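Local coordinates for N-acetylglucosamine 2-epimerase (Xylella fastidiosa, PDB 3GT5), which probably catalyses the isomerisation of a sugar, such as epimerisation at C2, on a substrate not yet established, at residues 109-114 / 157-162; 118-123 / 178-183. One frame throughout, in Å; residues are numbered along the deposited sequence. Where two conformers were deposited one is given.

Contact 1 (109-114 / 157-162); sequences TNHCYG and KDEADA
Asp-158 O is gripped by two donors: Cys-112 N reaches it at 2.8 Å in an almost straight bond (170° at the hydrogen), and water 3 donates to it. The same water also donates to Asp-158 OD1 and accepts from Tyr-113 N, tying the first turn of helix 112-127 to strand 155-160. Beyond the non-hydrogen-bonded pair His-111/Glu-159, Asn-110 and Ala-160 form a hydrogen-bonded pair, Asn-110 N to Ala-160 O at 2.8 Å and Ala-160 N to Asn-110 O at 3.0 Å. Further on, Asn-110 ND2 donates to Asp-161 O at 3.2 Å, coming from above the carbonyl plane, and to water 2, which bridges to Ala-162 O. On the other face of the sheet, the Glu-159 chain, its CG anti to the backbone N (chi1 -179°), runs alongside the imidazole of His-111 in the same direction, carboxylate and ring inclined by 47°. Its CG lies 3.7 Å from His-111 CE1, while Thr-109 CG2 lies over one face of that ring, toward its rim, and presses on Glu-159 CG at 3.4 Å. Water 1 joins Thr-109 OG1, also hydrogen-bonded to Asp-107, to Glu-159 OE2. Asp-158 and Glu-159 share Arg-241 through salt bridges, and its positive charge probably offsets the two neighbouring carboxylates where the ladder runs directly into the helix through Cys-112 N.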
ATOM      1  N   THR A 109     -14.258  -2.533  14.545  1.00 21.53           N
ATOM      2  CA  THR A 109     -13.665  -1.181  14.545  1.00 20.67           C
ATOM      3  C   THR A 109     -13.618  -0.631  13.145  1.00 20.57           C
ATOM      4  O   THR A 109     -13.210  -1.333  12.214  1.00 20.59           O
ATOM      5  CB  THR A 109     -12.261  -1.177  15.108  1.00 21.30           C
ATOM      6  OG1 THR A 109     -12.278  -1.734  16.420  1.00 22.64           O
ATOM      7  CG2 THR A 109     -11.692   0.268  15.163  1.00 21.59           C
ATOM      8  N   ASN A 110     -14.052   0.624  13.006  1.00 20.24           N
ATOM      9  CA  ASN A 110     -14.071   1.333  11.724  1.00 20.36           C
ATOM     10  C   ASN A 110     -12.777   2.096  11.466  1.00 20.05           C
ATOM     11  O   ASN A 110     -12.553   3.152  12.000  1.00 21.79           O
ATOM     12  CB  ASN A 110     -15.292   2.269  11.657  1.00 20.71           C
ATOM     13  CG  ASN A 110     -16.588   1.509  11.447  1.00 22.24           C
ATOM     14  OD1 ASN A 110     -16.698   0.736  10.512  1.00 21.83           O
ATOM     15  ND2 ASN A 110     -17.597   1.750  12.309  1.00 21.41           N
ATOM     16  N   HIS A 111     -11.896   1.486  10.688  1.00 19.47           N
ATOM     17  CA  HIS A 111     -10.581   2.032  10.412  1.00 19.79           C
ATOM     18  C   HIS A 111     -10.572   2.769   9.107  1.00 18.86           C
ATOM     19  O   HIS A 111     -10.929   2.223   8.093  1.00 19.24           O
ATOM     20  CB  HIS A 111      -9.565   0.891  10.355  1.00 19.42           C
ATOM     21  CG  HIS A 111      -9.133   0.426  11.697  1.00 20.94           C
ATOM     22  ND1 HIS A 111      -8.280   1.154  12.501  1.00 24.24           N
ATOM     23  CD2 HIS A 111      -9.438  -0.698  12.385  1.00 23.39           C
ATOM     24  CE1 HIS A 111      -8.066   0.487  13.622  1.00 26.23           C
ATOM     25  NE2 HIS A 111      -8.757  -0.643  13.576  1.00 23.08           N
ATOM     26  N   CYS A 112     -10.135   4.015   9.120  1.00 18.05           N
ATOM     27  CA  CYS A 112      -9.939   4.767   7.881  1.00 17.97           C
ATOM     28  C   CYS A 112      -8.994   4.017   6.937  1.00 18.15           C
ATOM     29  O   CYS A 112      -9.175   4.064   5.720  1.00 18.46           O
ATOM     30  CB  CYS A 112      -9.356   6.131   8.200  1.00 18.86           C
ATOM     31  SG  CYS A 112      -9.474   7.183   6.735  1.00 23.41           S
ATOM     32  N   TYR A 113      -7.974   3.361   7.500  1.00 17.45           N
ATOM     33  CA  TYR A 113      -7.046   2.562   6.702  1.00 18.03           C
ATOM     34  C   TYR A 113      -7.814   1.527   5.865  1.00 17.74           C
ATOM     35  O   TYR A 113      -7.543   1.346   4.667  1.00 17.96           O
ATOM     36  CB  TYR A 113      -6.043   1.905   7.659  1.00 18.93           C
ATOM     37  CG  TYR A 113      -4.879   1.215   6.996  1.00 17.55           C
ATOM     38  CD1 TYR A 113      -3.594   1.779   7.001  1.00 22.67           C
ATOM     39  CD2 TYR A 113      -5.071  -0.031   6.348  1.00 18.20           C
ATOM     40  CE1 TYR A 113      -2.546   1.143   6.404  1.00 20.06           C
ATOM     41  CE2 TYR A 113      -4.037  -0.651   5.751  1.00 18.58           C
ATOM     42  CZ  TYR A 113      -2.777  -0.072   5.773  1.00 18.98           C
ATOM     43  OH  TYR A 113      -1.706  -0.698   5.178  1.00 23.68           O
ATOM     44  N   GLY A 114      -8.786   0.881   6.502  1.00 17.86           N
ATOM     45  CA  GLY A 114      -9.734  -0.046   5.861  1.00 18.15           C
ATOM     46  C   GLY A 114     -10.518   0.555   4.726  1.00 18.65           C
ATOM     47  O   GLY A 114     -10.541   0.017   3.609  1.00 19.46           O
ATOM     48  N   LYS A 157      -9.617  11.595   9.869  1.00 17.49           N
ATOM     49  CA  LYS A 157      -9.436  10.958  11.178  0.50 18.49           C
ATOM     50  C   LYS A 157      -9.218   9.470  11.001  1.00 18.41           C
ATOM     51  O   LYS A 157      -9.570   8.905   9.966  1.00 19.50           O
ATOM     52  CB  LYS A 157     -10.666  11.221  12.046  0.50 18.48           C
ATOM     53  CG  LYS A 157     -10.927  12.721  12.205  0.50 18.44           C
ATOM     54  CD  LYS A 157     -12.012  13.035  13.229  0.50 19.99           C
ATOM     55  CE  LYS A 157     -13.340  12.435  12.848  0.50 20.38           C
ATOM     56  NZ  LYS A 157     -14.454  13.209  13.462  0.50 18.34           N
ATOM     57  N   ASP A 158      -8.672   8.811  12.012  1.00 19.24           N
ATOM     58  CA  ASP A 158      -8.227   7.423  11.796  1.00 19.93           C
ATOM     59  C   ASP A 158      -9.183   6.302  12.168  1.00 20.66           C
ATOM     60  O   ASP A 158      -9.311   5.323  11.446  1.00 21.27           O
ATOM     61  CB  ASP A 158      -6.931   7.199  12.532  1.00 20.39           C
ATOM     62  CG  ASP A 158      -5.934   6.449  11.698  1.00 25.13           C
ATOM     63  OD1 ASP A 158      -5.775   5.228  11.958  1.00 26.14           O
ATOM     64  OD2 ASP A 158      -5.310   7.087  10.801  1.00 26.88           O
ATOM     65  N   GLU A 159      -9.794   6.373  13.347  1.00 20.56           N
ATOM     66  CA  GLU A 159     -10.359   5.171  13.929  1.00 20.22           C
ATOM     67  C   GLU A 159     -11.592   5.511  14.782  1.00 19.61           C
ATOM     68  O   GLU A 159     -11.498   6.367  15.628  1.00 18.90           O
ATOM     69  CB  GLU A 159      -9.329   4.464  14.814  1.00 21.38           C
ATOM     70  CG  GLU A 159      -9.853   3.160  15.455  1.00 25.22           C
ATOM     71  CD  GLU A 159      -8.987   2.645  16.581  1.00 27.97           C
ATOM     72  OE1 GLU A 159      -7.742   2.808  16.501  1.00 30.41           O
ATOM     73  OE2 GLU A 159      -9.563   2.034  17.527  1.00 30.04           O
ATOM     74  N   ALA A 160     -12.702   4.815  14.539  1.00 19.65           N
ATOM     75  CA  ALA A 160     -13.949   4.998  15.272  1.00 19.86           C
ATOM     76  C   ALA A 160     -14.531   3.624  15.619  1.00 21.43           C
ATOM     77  O   ALA A 160     -14.295   2.606  14.931  1.00 20.06           O
ATOM     78  CB  ALA A 160     -14.931   5.871  14.460  1.00 19.83           C
ATOM     79  N   ASP A 161     -15.267   3.582  16.718  1.00 22.15           N
ATOM     80  CA  ASP A 161     -16.001   2.412  17.055  1.00 22.87           C
ATOM     81  C   ASP A 161     -17.199   2.203  16.138  1.00 23.41           C
ATOM     82  O   ASP A 161     -17.449   2.981  15.241  1.00 21.43           O
ATOM     83  CB  ASP A 161     -16.382   2.424  18.559  1.00 23.38           C
ATOM     84  CG  ASP A 161     -17.514   3.413  18.928  1.00 26.04           C
ATOM     85  OD1 ASP A 161     -18.207   4.014  18.077  1.00 25.52           O
ATOM     86  OD2 ASP A 161     -17.720   3.571  20.167  1.00 29.28           O
ATOM     87  N   ALA A 162     -17.964   1.148  16.391  1.00 24.86           N
ATOM     88  CA  ALA A 162     -19.133   0.821  15.539  1.00 26.30           C
ATOM     89  C   ALA A 162     -20.304   1.847  15.578  1.00 26.63           C
ATOM     90  O   ALA A 162     -21.108   1.899  14.656  1.00 26.58           O
ATOM     91  CB  ALA A 162     -19.619  -0.608  15.845  1.00 27.01           C
TER
HETATM   92  O   HOH W   1      -9.419  -0.855  17.782  1.00 43.95           O
HETATM   93  O   HOH W   2     -20.324   0.709  12.283  1.00 34.16           O
HETATM   94  O   HOH W   3      -7.142   3.452  10.324  1.00 24.75           O

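Contact 2 (118-123 / 178-183)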
ATOM      1  N   VAL A 118     -10.899  -0.306   0.766  1.00 15.31           N
ATOM      2  CA  VAL A 118     -12.207  -0.493   0.144  1.00 15.75           C
ATOM      3  C   VAL A 118     -12.384   0.408  -1.079  1.00 16.41           C
ATOM      4  O   VAL A 118     -12.813  -0.081  -2.152  1.00 17.54           O
ATOM      5  CB  VAL A 118     -13.305  -0.265   1.197  1.00 15.36           C
ATOM      6  CG1 VAL A 118     -14.712  -0.125   0.511  1.00 15.05           C
ATOM      7  CG2 VAL A 118     -13.326  -1.432   2.285  1.00 17.30           C
ATOM      8  N   MET A 119     -12.029   1.709  -0.960  1.00 16.04           N
ATOM      9  CA  MET A 119     -12.082   2.672  -2.101  1.00 15.81           C
ATOM     10  C   MET A 119     -11.211   2.188  -3.268  1.00 16.33           C
ATOM     11  O   MET A 119     -11.627   2.196  -4.437  1.00 17.71           O
ATOM     12  CB  MET A 119     -11.738   4.104  -1.691  1.00 16.70           C
ATOM     13  CG  MET A 119     -11.838   5.093  -2.829  1.00 15.03           C
ATOM     14  SD  MET A 119     -13.588   5.355  -3.502  1.00 13.54           S
ATOM     15  CE  MET A 119     -14.026   6.834  -2.517  1.00 23.81           C
ATOM     16  N   LEU A 120     -10.022   1.697  -2.948  1.00 15.72           N
ATOM     17  CA  LEU A 120      -9.144   1.149  -3.955  1.00 16.78           C
ATOM     18  C   LEU A 120      -9.766  -0.083  -4.630  1.00 17.25           C
ATOM     19  O   LEU A 120      -9.730  -0.171  -5.886  1.00 17.64           O
ATOM     20  CB  LEU A 120      -7.792   0.779  -3.329  1.00 16.11           C
ATOM     21  CG  LEU A 120      -6.764   0.219  -4.318  1.00 19.63           C
ATOM     22  CD1 LEU A 120      -6.338   1.287  -5.354  1.00 18.01           C
ATOM     23  CD2 LEU A 120      -5.517  -0.338  -3.589  1.00 18.87           C
ATOM     24  N   ALA A 121     -10.345  -1.002  -3.847  1.00 16.84           N
ATOM     25  CA  ALA A 121     -10.960  -2.213  -4.425  1.00 16.61           C
ATOM     26  C   ALA A 121     -12.124  -1.805  -5.368  1.00 17.97           C
ATOM     27  O   ALA A 121     -12.308  -2.360  -6.470  1.00 16.73           O
ATOM     28  CB  ALA A 121     -11.453  -3.184  -3.347  1.00 17.72           C
ATOM     29  N   TYR A 122     -12.945  -0.863  -4.928  1.00 16.78           N
ATOM     30  CA  TYR A 122     -14.084  -0.443  -5.776  1.00 17.81           C
ATOM     31  C   TYR A 122     -13.596   0.265  -7.048  1.00 18.53           C
ATOM     32  O   TYR A 122     -14.200   0.081  -8.130  1.00 19.70           O
ATOM     33  CB  TYR A 122     -15.048   0.455  -4.987  1.00 17.99           C
ATOM     34  CG  TYR A 122     -15.819  -0.224  -3.866  1.00 18.85           C
ATOM     35  CD1 TYR A 122     -16.073  -1.611  -3.849  1.00 20.67           C
ATOM     36  CD2 TYR A 122     -16.365   0.533  -2.821  1.00 19.06           C
ATOM     37  CE1 TYR A 122     -16.761  -2.216  -2.813  1.00 22.15           C
ATOM     38  CE2 TYR A 122     -17.112  -0.078  -1.803  1.00 18.48           C
ATOM     39  CZ  TYR A 122     -17.317  -1.448  -1.814  1.00 20.42           C
ATOM     40  OH  TYR A 122     -18.025  -2.058  -0.801  1.00 22.80           O
ATOM     41  N   SER A 123     -12.521   1.057  -6.951  1.00 17.17           N
ATOM     42  CA  SER A 123     -11.957   1.746  -8.134  1.00 18.03           C
ATOM     43  C   SER A 123     -11.435   0.704  -9.134  1.00 19.01           C
ATOM     44  O   SER A 123     -11.672   0.818 -10.349  1.00 19.01           O
ATOM     45  CB  SER A 123     -10.818   2.677  -7.735  1.00 18.95           C
ATOM     46  OG  SER A 123     -11.341   3.638  -6.883  1.00 19.41           O
ATOM     47  N   MET A 178      -5.231   6.623   1.489  1.00 16.01           N
ATOM     48  CA  MET A 178      -6.393   7.310   0.928  1.00 16.97           C
ATOM     49  C   MET A 178      -5.989   8.167  -0.288  1.00 16.84           C
ATOM     50  O   MET A 178      -6.734   8.237  -1.242  1.00 17.00           O
ATOM     51  CB  MET A 178      -7.145   8.147   1.980  1.00 17.70           C
ATOM     52  CG  MET A 178      -8.575   8.563   1.537  1.00 18.01           C
ATOM     53  SD  MET A 178      -9.714   7.195   1.212  1.00 13.09           S
ATOM     54  CE  MET A 178      -9.962   6.734   2.931  1.00 22.21           C
ATOM     55  N   CYS A 179      -4.814   8.792  -0.275  1.00 16.90           N
ATOM     56  CA  CYS A 179      -4.324   9.544  -1.446  1.00 17.26           C
ATOM     57  C   CYS A 179      -4.193   8.581  -2.634  1.00 17.93           C
ATOM     58  O   CYS A 179      -4.687   8.858  -3.741  1.00 15.93           O
ATOM     59  CB  CYS A 179      -3.007  10.273  -1.130  1.00 17.52           C
ATOM     60  SG  CYS A 179      -2.192  11.057  -2.504  1.00 18.79           S
ATOM     61  N   GLU A 180      -3.571   7.420  -2.387  1.00 17.22           N
ATOM     62  CA  GLU A 180      -3.462   6.352  -3.375  1.00 16.75           C
ATOM     63  C   GLU A 180      -4.827   5.907  -3.922  1.00 16.88           C
ATOM     64  O   GLU A 180      -4.972   5.758  -5.166  1.00 17.01           O
ATOM     65  CB  GLU A 180      -2.748   5.162  -2.710  1.00 19.59           C
ATOM     66  CG  GLU A 180      -2.701   3.886  -3.507  1.00 20.86           C
ATOM     67  CD  GLU A 180      -2.295   2.670  -2.614  1.00 28.31           C
ATOM     68  OE1 GLU A 180      -2.244   2.820  -1.353  1.00 30.94           O
ATOM     69  OE2 GLU A 180      -2.033   1.555  -3.138  1.00 28.36           O
ATOM     70  N   ALA A 181      -5.811   5.699  -3.021  1.00 15.74           N
ATOM     71  CA  ALA A 181      -7.154   5.271  -3.417  1.00 16.31           C
ATOM     72  C   ALA A 181      -7.858   6.342  -4.205  1.00 15.75           C
ATOM     73  O   ALA A 181      -8.573   6.012  -5.162  1.00 16.12           O
ATOM     74  CB  ALA A 181      -8.034   4.870  -2.191  1.00 15.32           C
ATOM     75  N   MET A 182      -7.630   7.617  -3.846  1.00 15.13           N
ATOM     76  CA  MET A 182      -8.263   8.717  -4.555  1.00 15.98           C
ATOM     77  C   MET A 182      -7.711   8.879  -5.965  1.00 16.85           C
ATOM     78  O   MET A 182      -8.478   9.161  -6.898  1.00 16.55           O
ATOM     79  CB  MET A 182      -8.216  10.020  -3.765  1.00 15.07           C
ATOM     80  CG  MET A 182      -9.114  10.027  -2.535  1.00 16.17           C
ATOM     81  SD  MET A 182     -10.932   9.848  -2.840  1.00 13.75           S
ATOM     82  CE  MET A 182     -11.467   9.749  -1.083  1.00 21.52           C
ATOM     83  N   LEU A 183      -6.399   8.639  -6.136  1.00 16.23           N
ATOM     84  CA  LEU A 183      -5.804   8.602  -7.453  1.00 17.64           C
ATOM     85  C   LEU A 183      -6.395   7.477  -8.311  1.00 17.45           C
ATOM     86  O   LEU A 183      -6.747   7.700  -9.481  1.00 18.17           O
ATOM     87  CB  LEU A 183      -4.285   8.485  -7.370  1.00 16.98           C
ATOM     88  CG  LEU A 183      -3.523   9.706  -6.871  1.00 18.71           C
ATOM     89  CD1 LEU A 183      -2.066   9.349  -6.434  1.00 19.13           C
ATOM     90  CD2 LEU A 183      -3.550  10.827  -7.911  1.00 19.30           C
TER
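Ala-181 turns its methyl group straight at the facing helix, where CB lies 3.8 Å from Met-119 CB and equally close to Leu-120 N. This small side chain lets the axes of helices 118-123 and 178-183 approach to 8.4 Å while running nearly parallel, 17° apart. Flanking that tight centre, the packing is slacker. To one side the folded Met-119 chain meets Met-182 nearly perpendicularly, its CE 4.1 Å from Met-182 CE; Trp-141 of helix 133-147 also touches Met-182. To the other side, Leu-120 CD2 only grazes Glu-180 OE2, at 4.0 Å. Here the contact meets its more open flank, for Glu-180 is partly exposed; its carboxylate is hydrogen-bonded to Tyr-377 through OE2 and to His-177 through OE1. No hydrogen bond links the two segments. Ser-123 OG turns back on its own helix to Met-119 O at 2.9 Å, and Ser-123 N reaches that oxygen from the opposite face of its plane. Side-by-side, nearly parallel helices, with helices 51-68 and 247-263 continuing the packing beyond, are consistent with the inner ring of the (alpha/alpha)6 barrel of this family.

How the contacts relate
Helix 112-127 belongs to both contacts: its first turn follows directly from the strand paired in contact 1, and its middle packs against helix 172-189 in contact 2. The centres lie about 16 Å apart, that of contact 2 about 10 Å from the centre of the chain and that of contact 1 about 17 Å from it. They meet where Cys-112 SG packs on Met-178 CE at 3.9 Å. Their segments alternate along the chain. His-177 also connects them, its ring meeting that of Tyr-113 and its ND1 hydrogen-bonded to Glu-180. No ligand marks the site; by analogy with (alpha/alpha)6-barrel relatives, the sugar pocket is expected at the barrel mouth, probably close to contact 1.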